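Local coordinates for protein pseudoaglycone deacetylase Dbv21 (Actinoplanes teichomyceticus, PDB 3DFI) that binds zinc and probably removes an acetyl group from the glycopeptide pseudoaglycone on the biosynthetic route to the antibiotic A40926, at residues Ile80-Gln85 and Lys224-Gln229; Pro50-Ala55 and Thr68-Leu73; Gly25-Gln30 and Ser209-Glu214. One frame throughout, in Å; residues are numbered along the deposited sequence.

Contact 1. Residues Ile80-Gln85 and Lys224-Gln229; sequences IAALDQ and KHYATQ
The side chain of His225 lies along helix 71-86, against Ala81 and Ala82. Its CB starts 3.8 Å from Ala82 N and nearly as close to Ala82 CB. Further out, CG and ND1 slide beneath the methyl of Ala81, with CB of Ala81 3.5 Å from ND1 of His225. CD2 passes the carbonyl group of Ala81, and the outer atoms CE1 and NE2 remain under the methyl. The result is a CH-pi contact over one face of the imidazole: Ala81 CB stands 3.6 Å from the ring centroid and 19° off the ring normal.

Tyr226 reaches the same helix with the outer part of its ring and its hydroxyl. CE2 of Tyr226 is 3.4 Å from CB of Ala82, in an oblique approach. Beyond this apolar step the hydroxyl hydrogen-bonds OD1 of Asp79, just before Ile80 on the same helix, so the ring is tied to the helix at its tip as well. Tyr226 is the centre of an inverse gamma turn in the link between helices 213-223 and 227-233. That link is thus packed on helix 71-86 in the PIG-L-type deacetylase fold, with the Tyr226 side chain about 8 Å from those of the zinc ligands His16 and Asp19.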
ATOM      1  N   ILE A  80       2.823  -9.518   8.455  1.00 50.54           N
ATOM      2  CA  ILE A  80       3.820 -10.590   8.274  1.00 51.11           C
ATOM      3  C   ILE A  80       3.191 -11.859   7.647  1.00 51.75           C
ATOM      4  O   ILE A  80       3.717 -12.392   6.657  1.00 52.09           O
ATOM      5  CB  ILE A  80       4.560 -10.876   9.601  1.00 51.40           C
ATOM      6  CG1 ILE A  80       5.425  -9.656   9.980  1.00 50.67           C
ATOM      7  CG2 ILE A  80       5.371 -12.194   9.554  1.00 50.92           C
ATOM      8  CD1 ILE A  80       5.854  -9.588  11.481  1.00 51.09           C
ATOM      9  N   ALA A  81       2.065 -12.311   8.198  1.00 51.38           N
ATOM     10  CA  ALA A  81       1.329 -13.480   7.672  1.00 51.11           C
ATOM     11  C   ALA A  81       0.958 -13.307   6.191  1.00 50.91           C
ATOM     12  O   ALA A  81       1.228 -14.186   5.361  1.00 51.10           O
ATOM     13  CB  ALA A  81       0.067 -13.745   8.515  1.00 50.28           C
ATOM     14  N   ALA A  82       0.358 -12.164   5.877  1.00 50.04           N
ATOM     15  CA  ALA A  82       0.010 -11.795   4.499  1.00 50.94           C
ATOM     16  C   ALA A  82       1.215 -11.783   3.535  1.00 50.71           C
ATOM     17  O   ALA A  82       1.201 -12.445   2.499  1.00 51.38           O
ATOM     18  CB  ALA A  82      -0.699 -10.433   4.466  1.00 49.77           C
ATOM     19  N   LEU A  83       2.263 -11.046   3.884  1.00 50.82           N
ATOM     20  CA  LEU A  83       3.400 -10.889   2.959  1.00 50.37           C
ATOM     21  C   LEU A  83       4.150 -12.214   2.737  1.00 51.59           C
ATOM     22  O   LEU A  83       4.545 -12.537   1.601  1.00 51.59           O
ATOM     23  CB  LEU A  83       4.325  -9.756   3.431  1.00 49.34           C
ATOM     24  CG  LEU A  83       3.708  -8.355   3.347  1.00 46.86           C
ATOM     25  CD1 LEU A  83       4.565  -7.304   4.034  1.00 48.97           C
ATOM     26  CD2 LEU A  83       3.439  -7.954   1.905  1.00 45.40           C
ATOM     27  N   ASP A  84       4.346 -12.971   3.819  1.00 52.20           N
ATOM     28  CA  ASP A  84       4.841 -14.353   3.746  1.00 53.77           C
ATOM     29  C   ASP A  84       4.113 -15.237   2.725  1.00 54.39           C
ATOM     30  O   ASP A  84       4.749 -16.062   2.066  1.00 54.86           O
ATOM     31  CB  ASP A  84       4.754 -15.033   5.119  1.00 53.78           C
ATOM     32  CG  ASP A  84       5.891 -14.650   6.038  1.00 54.49           C
ATOM     33  OD1 ASP A  84       6.706 -13.768   5.675  1.00 56.64           O
ATOM     34  OD2 ASP A  84       5.972 -15.227   7.141  1.00 55.43           O
ATOM     35  N   GLN A  85       2.792 -15.084   2.609  1.00 54.90           N
ATOM     36  CA  GLN A  85       2.014 -15.857   1.625  1.00 55.33           C
ATOM     37  C   GLN A  85       2.295 -15.423   0.168  1.00 54.75           C
ATOM     38  O   GLN A  85       2.143 -16.222  -0.771  1.00 54.54           O
ATOM     39  CB  GLN A  85       0.504 -15.825   1.942  1.00 55.91           C
ATOM     40  CG  GLN A  85      -0.289 -17.145   1.556  1.00 58.80           C
ATOM     41  CD  GLN A  85      -0.688 -17.209   0.062  1.00 60.98           C
ATOM     42  OE1 GLN A  85      -0.819 -16.172  -0.601  1.00 60.90           O
ATOM     43  NE2 GLN A  85      -0.892 -18.424  -0.457  1.00 60.45           N
ATOM     44  N   LYS A 224      -6.931 -12.061   3.370  1.00 49.49           N
ATOM     45  CA  LYS A 224      -7.643 -12.660   4.510  1.00 49.43           C
ATOM     46  C   LYS A 224      -6.892 -12.472   5.826  1.00 49.51           C
ATOM     47  O   LYS A 224      -7.511 -12.424   6.891  1.00 49.04           O
ATOM     48  CB  LYS A 224      -7.899 -14.147   4.272  1.00 49.57           C
ATOM     49  CG  LYS A 224      -8.829 -14.429   3.108  1.00 50.09           C
ATOM     50  CD  LYS A 224      -8.993 -15.921   2.872  1.00 49.48           C
ATOM     51  CE  LYS A 224      -9.746 -16.184   1.572  1.00 49.52           C
ATOM     52  NZ  LYS A 224     -10.100 -17.625   1.428  1.00 51.31           N
ATOM     53  N   HIS A 225      -5.565 -12.328   5.756  1.00 49.60           N
ATOM     54  CA  HIS A 225      -4.775 -12.166   6.971  1.00 50.06           C
ATOM     55  C   HIS A 225      -4.992 -10.848   7.708  1.00 49.98           C
ATOM     56  O   HIS A 225      -4.868 -10.805   8.928  1.00 49.71           O
ATOM     57  CB  HIS A 225      -3.300 -12.458   6.738  1.00 49.99           C
ATOM     58  CG  HIS A 225      -3.000 -13.919   6.710  1.00 51.35           C
ATOM     59  ND1 HIS A 225      -3.170 -14.726   7.817  1.00 51.02           N
ATOM     60  CD2 HIS A 225      -2.577 -14.730   5.711  1.00 52.59           C
ATOM     61  CE1 HIS A 225      -2.853 -15.971   7.505  1.00 51.82           C
ATOM     62  NE2 HIS A 225      -2.497 -16.004   6.232  1.00 53.48           N
ATOM     63  N   TYR A 226      -5.377  -9.799   6.983  1.00 49.75           N
ATOM     64  CA  TYR A 226      -5.656  -8.503   7.616  1.00 49.36           C
ATOM     65  C   TYR A 226      -7.089  -8.458   8.155  1.00 48.89           C
ATOM     66  O   TYR A 226      -7.897  -7.631   7.724  1.00 48.35           O
ATOM     67  CB  TYR A 226      -5.464  -7.370   6.626  1.00 49.26           C
ATOM     68  CG  TYR A 226      -4.079  -7.250   6.071  1.00 48.26           C
ATOM     69  CD1 TYR A 226      -3.056  -6.662   6.816  1.00 50.60           C
ATOM     70  CD2 TYR A 226      -3.790  -7.690   4.779  1.00 49.78           C
ATOM     71  CE1 TYR A 226      -1.743  -6.526   6.291  1.00 48.54           C
ATOM     72  CE2 TYR A 226      -2.485  -7.550   4.234  1.00 51.36           C
ATOM     73  CZ  TYR A 226      -1.468  -6.968   4.998  1.00 50.14           C
ATOM     74  OH  TYR A 226      -0.180  -6.820   4.469  1.00 49.52           O
ATOM     75  N   ALA A 227      -7.362  -9.299   9.145  1.00 48.24           N
ATOM     76  CA  ALA A 227      -8.731  -9.592   9.576  1.00 48.26           C
ATOM     77  C   ALA A 227      -9.311  -8.390  10.291  1.00 48.53           C
ATOM     78  O   ALA A 227     -10.523  -8.183  10.334  1.00 48.22           O
ATOM     79  CB  ALA A 227      -8.705 -10.768  10.521  1.00 48.68           C
ATOM     80  N   THR A 228      -8.418  -7.659  10.938  1.00 48.18           N
ATOM     81  CA  THR A 228      -8.745  -6.432  11.637  1.00 49.43           C
ATOM     82  C   THR A 228      -9.397  -5.410  10.662  1.00 49.40           C
ATOM     83  O   THR A 228     -10.493  -4.922  10.918  1.00 48.82           O
ATOM     84  CB  THR A 228      -7.436  -5.919  12.312  1.00 50.56           C
ATOM     85  OG1 THR A 228      -7.721  -5.222  13.522  1.00 56.08           O
ATOM     86  CG2 THR A 228      -6.575  -5.141  11.394  1.00 46.09           C
ATOM     87  N   GLN A 229      -8.727  -5.157   9.532  1.00 49.27           N
ATOM     88  CA  GLN A 229      -9.164  -4.230   8.495  1.00 50.30           C
ATOM     89  C   GLN A 229     -10.324  -4.796   7.686  1.00 50.28           C
ATOM     90  O   GLN A 229     -11.303  -4.086   7.402  1.00 50.88           O
ATOM     91  CB  GLN A 229      -7.998  -3.866   7.559  1.00 49.63           C
ATOM     92  CG  GLN A 229      -6.798  -3.200   8.265  1.00 52.18           C
ATOM     93  CD  GLN A 229      -7.209  -2.176   9.314  1.00 54.58           C
ATOM     94  OE1 GLN A 229      -7.129  -2.443  10.521  1.00 54.34           O
ATOM     95  NE2 GLN A 229      -7.685  -1.017   8.866  1.00 52.90           N
TER

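Contact 2. Residues Pro50-Ala55 and Thr68-Leu73; sequences PPYSPA and TEDAPL
A proline and a tyrosine, Pro50 and Tyr52, pack against the backbone of Thr68-Ala71 in a partly buried contact between a loop and the start of a helix, where the chain leading into helix 54-63 meets the chain leading into helix 71-86. Several of the closest approaches are to main-chain atoms of Thr68-Leu73. CG of Pro50 presses on Thr68 O at 3.4 Å, with Glu69 O slightly further away. Tyr52 brings its ring edge to the next carbonyl: CE2 of Tyr52 lies 3.5 Å from Glu69 O, which sits in the ring plane. Pro50, followed by a cis peptide bond to Pro51, also backs the tyrosine from within its own segment, its CA lying 3.8 Å above one face of the Tyr52 ring and offset toward the rim.

The polar link is made at the phenol tip. Ala71 N donates to Tyr52 OH over 3.1 Å at an N-H...O angle of 151°, and the same hydroxyl is hydrogen-bonded to Ala48 O, so it bridges two backbone groups. Ala71 is the first residue of helix 71-86, whose opening turn follows a classic N-cap pattern. Asp70 is the N-cap; its chi1 of -171° sets the carboxylate beside its own carbonyl carbon, toward the first helical turn, and OD1 accepts from Leu73 N at 3.1 Å, met from above the carboxylate plane. Tyr52 therefore engages one amide of that first turn and Asp70 another. Pro72, between them, has no N-H to offer; instead its CD rests 3.5 Å from OH of Tyr52, the two side chains coming from opposite directions. Helix 54-63 has an N-cap too, Ser53, whose OG is bonded to Ala56 N. His60, from that helix, meets the Tyr52 ring edge-to-face.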
ATOM      1  N   PRO A  50      -1.184  -0.616  24.972  1.00 56.51           N
ATOM      2  CA  PRO A  50      -2.257  -0.122  25.832  1.00 57.07           C
ATOM      3  C   PRO A  50      -1.644   0.524  27.080  1.00 57.75           C
ATOM      4  O   PRO A  50      -0.548   0.120  27.480  1.00 57.53           O
ATOM      5  CB  PRO A  50      -3.014  -1.401  26.236  1.00 56.95           C
ATOM      6  CG  PRO A  50      -2.588  -2.437  25.278  1.00 56.45           C
ATOM      7  CD  PRO A  50      -1.172  -2.087  24.926  1.00 56.51           C
ATOM      8  N   PRO A  51      -2.358   1.477  27.720  1.00 58.49           N
ATOM      9  CA  PRO A  51      -3.746   1.875  27.455  1.00 58.99           C
ATOM     10  C   PRO A  51      -3.889   2.930  26.364  1.00 59.43           C
ATOM     11  O   PRO A  51      -2.952   3.692  26.116  1.00 59.62           O
ATOM     12  CB  PRO A  51      -4.221   2.429  28.804  1.00 59.34           C
ATOM     13  CG  PRO A  51      -2.967   2.753  29.593  1.00 58.78           C
ATOM     14  CD  PRO A  51      -1.768   2.263  28.818  1.00 58.78           C
ATOM     15  N   TYR A  52      -5.059   2.964  25.726  1.00 59.79           N
ATOM     16  CA  TYR A  52      -5.311   3.869  24.603  1.00 60.10           C
ATOM     17  C   TYR A  52      -6.314   4.969  24.933  1.00 60.56           C
ATOM     18  O   TYR A  52      -6.974   4.930  25.968  1.00 60.42           O
ATOM     19  CB  TYR A  52      -5.827   3.084  23.392  1.00 60.00           C
ATOM     20  CG  TYR A  52      -4.881   2.028  22.884  1.00 60.01           C
ATOM     21  CD1 TYR A  52      -3.722   2.382  22.190  1.00 59.27           C
ATOM     22  CD2 TYR A  52      -5.149   0.670  23.086  1.00 59.58           C
ATOM     23  CE1 TYR A  52      -2.844   1.421  21.722  1.00 59.11           C
ATOM     24  CE2 TYR A  52      -4.275  -0.308  22.611  1.00 59.69           C
ATOM     25  CZ  TYR A  52      -3.128   0.083  21.927  1.00 59.34           C
ATOM     26  OH  TYR A  52      -2.256  -0.858  21.468  1.00 59.27           O
ATOM     27  N   SER A  53      -6.424   5.942  24.031  1.00 61.24           N
ATOM     28  CA  SER A  53      -7.458   6.974  24.108  1.00 61.93           C
ATOM     29  C   SER A  53      -8.813   6.394  23.687  1.00 62.31           C
ATOM     30  O   SER A  53      -8.857   5.463  22.877  1.00 62.84           O
ATOM     31  CB  SER A  53      -7.098   8.160  23.205  1.00 61.67           C
ATOM     32  OG  SER A  53      -7.267   7.837  21.836  1.00 61.86           O
ATOM     33  N   PRO A  54      -9.923   6.944  24.223  1.00 62.58           N
ATOM     34  CA  PRO A  54     -11.255   6.526  23.761  1.00 62.73           C
ATOM     35  C   PRO A  54     -11.399   6.560  22.230  1.00 62.89           C
ATOM     36  O   PRO A  54     -12.009   5.662  21.651  1.00 62.81           O
ATOM     37  CB  PRO A  54     -12.189   7.552  24.408  1.00 62.66           C
ATOM     38  CG  PRO A  54     -11.462   8.004  25.620  1.00 62.67           C
ATOM     39  CD  PRO A  54     -10.007   7.972  25.282  1.00 62.50           C
ATOM     40  N   ALA A  55     -10.827   7.578  21.587  1.00 63.00           N
ATOM     41  CA  ALA A  55     -10.874   7.708  20.129  1.00 63.33           C
ATOM     42  C   ALA A  55     -10.178   6.545  19.415  1.00 63.64           C
ATOM     43  O   ALA A  55     -10.553   6.186  18.289  1.00 63.82           O
ATOM     44  CB  ALA A  55     -10.273   9.032  19.698  1.00 63.45           C
ATOM     45  N   THR A  68      -7.148  -4.436  26.391  1.00 46.91           N
ATOM     46  CA  THR A  68      -5.769  -4.794  26.748  1.00 47.82           C
ATOM     47  C   THR A  68      -4.923  -5.320  25.581  1.00 47.98           C
ATOM     48  O   THR A  68      -3.735  -5.607  25.765  1.00 48.37           O
ATOM     49  CB  THR A  68      -5.690  -5.823  27.873  1.00 47.84           C
ATOM     50  OG1 THR A  68      -6.314  -7.045  27.447  1.00 51.06           O
ATOM     51  CG2 THR A  68      -6.371  -5.307  29.166  1.00 49.39           C
ATOM     52  N   GLU A  69      -5.510  -5.451  24.393  1.00 47.45           N
ATOM     53  CA  GLU A  69      -4.742  -5.940  23.241  1.00 47.62           C
ATOM     54  C   GLU A  69      -3.926  -4.847  22.569  1.00 47.60           C
ATOM     55  O   GLU A  69      -4.432  -3.743  22.318  1.00 47.83           O
ATOM     56  CB  GLU A  69      -5.634  -6.657  22.233  1.00 47.00           C
ATOM     57  CG  GLU A  69      -6.291  -7.937  22.828  1.00 46.67           C
ATOM     58  CD  GLU A  69      -7.268  -8.611  21.872  1.00 48.80           C
ATOM     59  OE1 GLU A  69      -8.056  -7.883  21.235  1.00 49.74           O
ATOM     60  OE2 GLU A  69      -7.275  -9.869  21.777  1.00 48.87           O
ATOM     61  N   ASP A  70      -2.675  -5.183  22.259  1.00 47.56           N
ATOM     62  CA  ASP A  70      -1.753  -4.290  21.530  1.00 47.89           C
ATOM     63  C   ASP A  70      -2.136  -4.308  20.053  1.00 48.34           C
ATOM     64  O   ASP A  70      -1.845  -5.270  19.324  1.00 48.96           O
ATOM     65  CB  ASP A  70      -0.306  -4.767  21.746  1.00 47.33           C
ATOM     66  CG  ASP A  70       0.746  -3.784  21.201  1.00 47.47           C
ATOM     67  OD1 ASP A  70       0.552  -3.194  20.132  1.00 44.94           O
ATOM     68  OD2 ASP A  70       1.788  -3.621  21.850  1.00 48.10           O
ATOM     69  N   ALA A  71      -2.817  -3.256  19.609  1.00 48.36           N
ATOM     70  CA  ALA A  71      -3.326  -3.200  18.236  1.00 47.72           C
ATOM     71  C   ALA A  71      -2.274  -3.112  17.119  1.00 47.81           C
ATOM     72  O   ALA A  71      -2.329  -3.888  16.162  1.00 47.68           O
ATOM     73  CB  ALA A  71      -4.370  -2.088  18.087  1.00 48.19           C
ATOM     74  N   PRO A  72      -1.338  -2.146  17.203  1.00 48.12           N
ATOM     75  CA  PRO A  72      -0.304  -2.116  16.156  1.00 47.69           C
ATOM     76  C   PRO A  72       0.476  -3.437  16.047  1.00 47.20           C
ATOM     77  O   PRO A  72       0.768  -3.884  14.936  1.00 47.17           O
ATOM     78  CB  PRO A  72       0.600  -0.968  16.590  1.00 47.86           C
ATOM     79  CG  PRO A  72      -0.270  -0.103  17.445  1.00 48.11           C
ATOM     80  CD  PRO A  72      -1.161  -1.065  18.192  1.00 47.56           C
ATOM     81  N   LEU A  73       0.756  -4.085  17.183  1.00 47.09           N
ATOM     82  CA  LEU A  73       1.358  -5.424  17.165  1.00 46.31           C
ATOM     83  C   LEU A  73       0.492  -6.445  16.417  1.00 46.94           C
ATOM     84  O   LEU A  73       0.968  -7.119  15.511  1.00 47.14           O
ATOM     85  CB  LEU A  73       1.663  -5.906  18.591  1.00 46.64           C
ATOM     86  CG  LEU A  73       2.254  -7.313  18.739  1.00 46.78           C
ATOM     87  CD1 LEU A  73       3.669  -7.394  18.094  1.00 46.18           C
ATOM     88  CD2 LEU A  73       2.293  -7.754  20.221  1.00 45.34           C
TER

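Contact 3. Residues Gly25-Gln30 and Ser209-Glu214; sequences GASLAQ and SFVDEE
Gln30 and Val211 have the most surface buried here, and they pack against each other. Val211 points into helix 19-33 with both methyls against Ala26: CG1 lies 3.6 Å from Ala26 O, while CG2 rests on the methyl of Ala26, 3.8 Å from its CB. With CG1 beside the backbone N (chi1 -54°), the same methyl also reaches CB of Gln30, at 4.0 Å. The carbonyl touched by CG1 is already engaged within the helix, where it accepts from Gln30 N.

With CG trans to the main-chain nitrogen (chi1 -175°), Gln30 runs out from the helix and bends at its second torsion, which carries the amide across the Val211 backbone to Asp212. The amide and carboxylate planes there stand 70° apart. Asp212 is the N-cap of helix 213-223: its OD2 accepts from Ala215 N.

Ser27 supplies the polar bond of the contact. Ser209 OG donates to Ser27 OG over a short 2.6 Å, and Ser27 OG is also hydrogen-bonded to Glu259 OE1 on the neighbouring strand, so two partners grip this one hydroxyl. Ser209 is paired through its backbone with the same glutamate. Helix 19-33, the connection of a beta-alpha-beta crossover between parallel strands 9-14 and 37-42 of a Rossmann-like sheet, is here packed on the end of strand 201-210, the outermost strand of that sheet's antiparallel extension.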
ATOM      1  N   GLY A  25      -1.040  -6.555  -4.582  1.00 49.75           N
ATOM      2  CA  GLY A  25      -0.706  -7.884  -4.093  1.00 49.07           C
ATOM      3  C   GLY A  25      -0.512  -8.934  -5.176  1.00 48.72           C
ATOM      4  O   GLY A  25       0.434  -9.717  -5.105  1.00 48.64           O
ATOM      5  N   ALA A  26      -1.398  -8.966  -6.170  1.00 47.97           N
ATOM      6  CA  ALA A  26      -1.244  -9.916  -7.285  1.00 47.93           C
ATOM      7  C   ALA A  26       0.001  -9.644  -8.179  1.00 47.31           C
ATOM      8  O   ALA A  26       0.684 -10.569  -8.599  1.00 46.99           O
ATOM      9  CB  ALA A  26      -2.530  -9.981  -8.123  1.00 47.91           C
ATOM     10  N   SER A  27       0.292  -8.382  -8.456  1.00 47.37           N
ATOM     11  CA  SER A  27       1.496  -8.017  -9.232  1.00 47.52           C
ATOM     12  C   SER A  27       2.761  -8.353  -8.431  1.00 47.29           C
ATOM     13  O   SER A  27       3.769  -8.778  -8.990  1.00 46.72           O
ATOM     14  CB  SER A  27       1.511  -6.531  -9.567  1.00 48.02           C
ATOM     15  OG  SER A  27       0.440  -6.181 -10.424  1.00 50.31           O
ATOM     16  N   LEU A  28       2.687  -8.195  -7.115  1.00 46.85           N
ATOM     17  CA  LEU A  28       3.813  -8.558  -6.259  1.00 46.91           C
ATOM     18  C   LEU A  28       4.033 -10.063  -6.267  1.00 46.23           C
ATOM     19  O   LEU A  28       5.175 -10.519  -6.438  1.00 46.07           O
ATOM     20  CB  LEU A  28       3.626  -8.039  -4.828  1.00 46.69           C
ATOM     21  CG  LEU A  28       3.603  -6.512  -4.643  1.00 47.97           C
ATOM     22  CD1 LEU A  28       3.425  -6.152  -3.150  1.00 47.84           C
ATOM     23  CD2 LEU A  28       4.828  -5.856  -5.195  1.00 45.75           C
ATOM     24  N   ALA A  29       2.943 -10.816  -6.080  1.00 45.00           N
ATOM     25  CA  ALA A  29       2.948 -12.278  -6.176  1.00 44.22           C
ATOM     26  C   ALA A  29       3.491 -12.734  -7.525  1.00 44.15           C
ATOM     27  O   ALA A  29       4.294 -13.677  -7.593  1.00 44.13           O
ATOM     28  CB  ALA A  29       1.558 -12.815  -5.979  1.00 43.88           C
ATOM     29  N   GLN A  30       3.030 -12.086  -8.597  1.00 44.20           N
ATOM     30  CA  GLN A  30       3.474 -12.430  -9.962  1.00 44.30           C
ATOM     31  C   GLN A  30       4.955 -12.115 -10.166  1.00 44.65           C
ATOM     32  O   GLN A  30       5.655 -12.844 -10.891  1.00 44.46           O
ATOM     33  CB  GLN A  30       2.656 -11.686 -11.022  1.00 44.62           C
ATOM     34  CG  GLN A  30       2.992 -12.088 -12.469  1.00 44.62           C
ATOM     35  CD  GLN A  30       2.490 -13.480 -12.810  1.00 47.54           C
ATOM     36  OE1 GLN A  30       3.272 -14.379 -13.131  1.00 50.18           O
ATOM     37  NE2 GLN A  30       1.179 -13.672 -12.727  1.00 45.81           N
ATOM     38  N   SER A 209      -1.455  -4.102 -15.265  1.00 53.13           N
ATOM     39  CA  SER A 209      -0.555  -5.222 -15.049  1.00 53.07           C
ATOM     40  C   SER A 209      -1.390  -6.493 -14.883  1.00 52.64           C
ATOM     41  O   SER A 209      -2.126  -6.661 -13.901  1.00 52.65           O
ATOM     42  CB  SER A 209       0.399  -4.942 -13.866  1.00 53.27           C
ATOM     43  OG  SER A 209       0.582  -6.090 -13.025  1.00 55.91           O
ATOM     44  N   PHE A 210      -1.307  -7.364 -15.884  1.00 52.06           N
ATOM     45  CA  PHE A 210      -2.039  -8.621 -15.899  1.00 51.68           C
ATOM     46  C   PHE A 210      -1.279  -9.702 -15.168  1.00 51.53           C
ATOM     47  O   PHE A 210      -0.042  -9.745 -15.217  1.00 51.81           O
ATOM     48  CB  PHE A 210      -2.310  -9.053 -17.339  1.00 51.55           C
ATOM     49  CG  PHE A 210      -3.333  -8.211 -18.025  1.00 51.48           C
ATOM     50  CD1 PHE A 210      -2.951  -7.111 -18.788  1.00 51.70           C
ATOM     51  CD2 PHE A 210      -4.688  -8.506 -17.899  1.00 52.06           C
ATOM     52  CE1 PHE A 210      -3.909  -6.321 -19.426  1.00 51.00           C
ATOM     53  CE2 PHE A 210      -5.649  -7.721 -18.527  1.00 51.51           C
ATOM     54  CZ  PHE A 210      -5.251  -6.623 -19.292  1.00 51.00           C
ATOM     55  N   VAL A 211      -2.026 -10.563 -14.480  1.00 50.94           N
ATOM     56  CA  VAL A 211      -1.446 -11.643 -13.691  1.00 50.60           C
ATOM     57  C   VAL A 211      -2.151 -12.962 -14.027  1.00 50.69           C
ATOM     58  O   VAL A 211      -3.245 -12.964 -14.601  1.00 50.52           O
ATOM     59  CB  VAL A 211      -1.505 -11.355 -12.147  1.00 50.71           C
ATOM     60  CG1 VAL A 211      -0.871  -9.986 -11.799  1.00 50.59           C
ATOM     61  CG2 VAL A 211      -2.935 -11.451 -11.609  1.00 49.49           C
ATOM     62  N   ASP A 212      -1.515 -14.079 -13.686  1.00 50.76           N
ATOM     63  CA  ASP A 212      -2.102 -15.391 -13.927  1.00 50.95           C
ATOM     64  C   ASP A 212      -3.026 -15.784 -12.759  1.00 51.14           C
ATOM     65  O   ASP A 212      -3.097 -15.062 -11.753  1.00 50.90           O
ATOM     66  CB  ASP A 212      -1.013 -16.439 -14.217  1.00 51.19           C
ATOM     67  CG  ASP A 212      -0.087 -16.713 -13.024  1.00 51.10           C
ATOM     68  OD1 ASP A 212       0.971 -17.338 -13.247  1.00 52.44           O
ATOM     69  OD2 ASP A 212      -0.390 -16.333 -11.879  1.00 50.12           O
ATOM     70  N   GLU A 213      -3.746 -16.897 -12.881  1.00 51.30           N
ATOM     71  CA  GLU A 213      -4.721 -17.235 -11.840  1.00 51.96           C
ATOM     72  C   GLU A 213      -4.116 -17.484 -10.463  1.00 51.55           C
ATOM     73  O   GLU A 213      -4.728 -17.146  -9.458  1.00 52.43           O
ATOM     74  CB  GLU A 213      -5.689 -18.358 -12.254  1.00 52.30           C
ATOM     75  CG  GLU A 213      -5.166 -19.363 -13.255  1.00 54.47           C
ATOM     76  CD  GLU A 213      -6.276 -19.961 -14.106  1.00 57.53           C
ATOM     77  OE1 GLU A 213      -6.118 -20.021 -15.352  1.00 59.90           O
ATOM     78  OE2 GLU A 213      -7.317 -20.363 -13.536  1.00 58.18           O
ATOM     79  N   GLU A 214      -2.911 -18.036 -10.396  1.00 51.23           N
ATOM     80  CA  GLU A 214      -2.317 -18.282  -9.090  1.00 51.28           C
ATOM     81  C   GLU A 214      -1.914 -16.987  -8.369  1.00 50.88           C
ATOM     82  O   GLU A 214      -2.029 -16.912  -7.139  1.00 50.56           O
ATOM     83  CB  GLU A 214      -1.173 -19.305  -9.153  1.00 51.78           C
ATOM     84  CG  GLU A 214       0.231 -18.750  -8.978  1.00 53.39           C
ATOM     85  CD  GLU A 214       1.178 -19.734  -8.301  1.00 55.77           C
ATOM     86  OE1 GLU A 214       2.057 -20.298  -8.995  1.00 57.40           O
ATOM     87  OE2 GLU A 214       1.041 -19.945  -7.078  1.00 56.95           O
TER

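Contacts 1 and 2 share helix 71-86: contact 2 lies at its N-terminal end and contact 1 towards its C-terminal end, with centres 19 Å apart. The centre of contact 3 is about 17 Å from that of contact 1 and about 35 Å from that of contact 2, across the chain's centre from the latter. Along the sequence contact 2 is complete before contact 1 begins, and the segments of contacts 1 and 3 alternate. The late part of the chain, just before helix 213-223 and just before helix 227-233, therefore returns twice to early helices: to 19-33, which begins at zinc ligand Asp19, and to 71-86. Contact 2 is local to the early part.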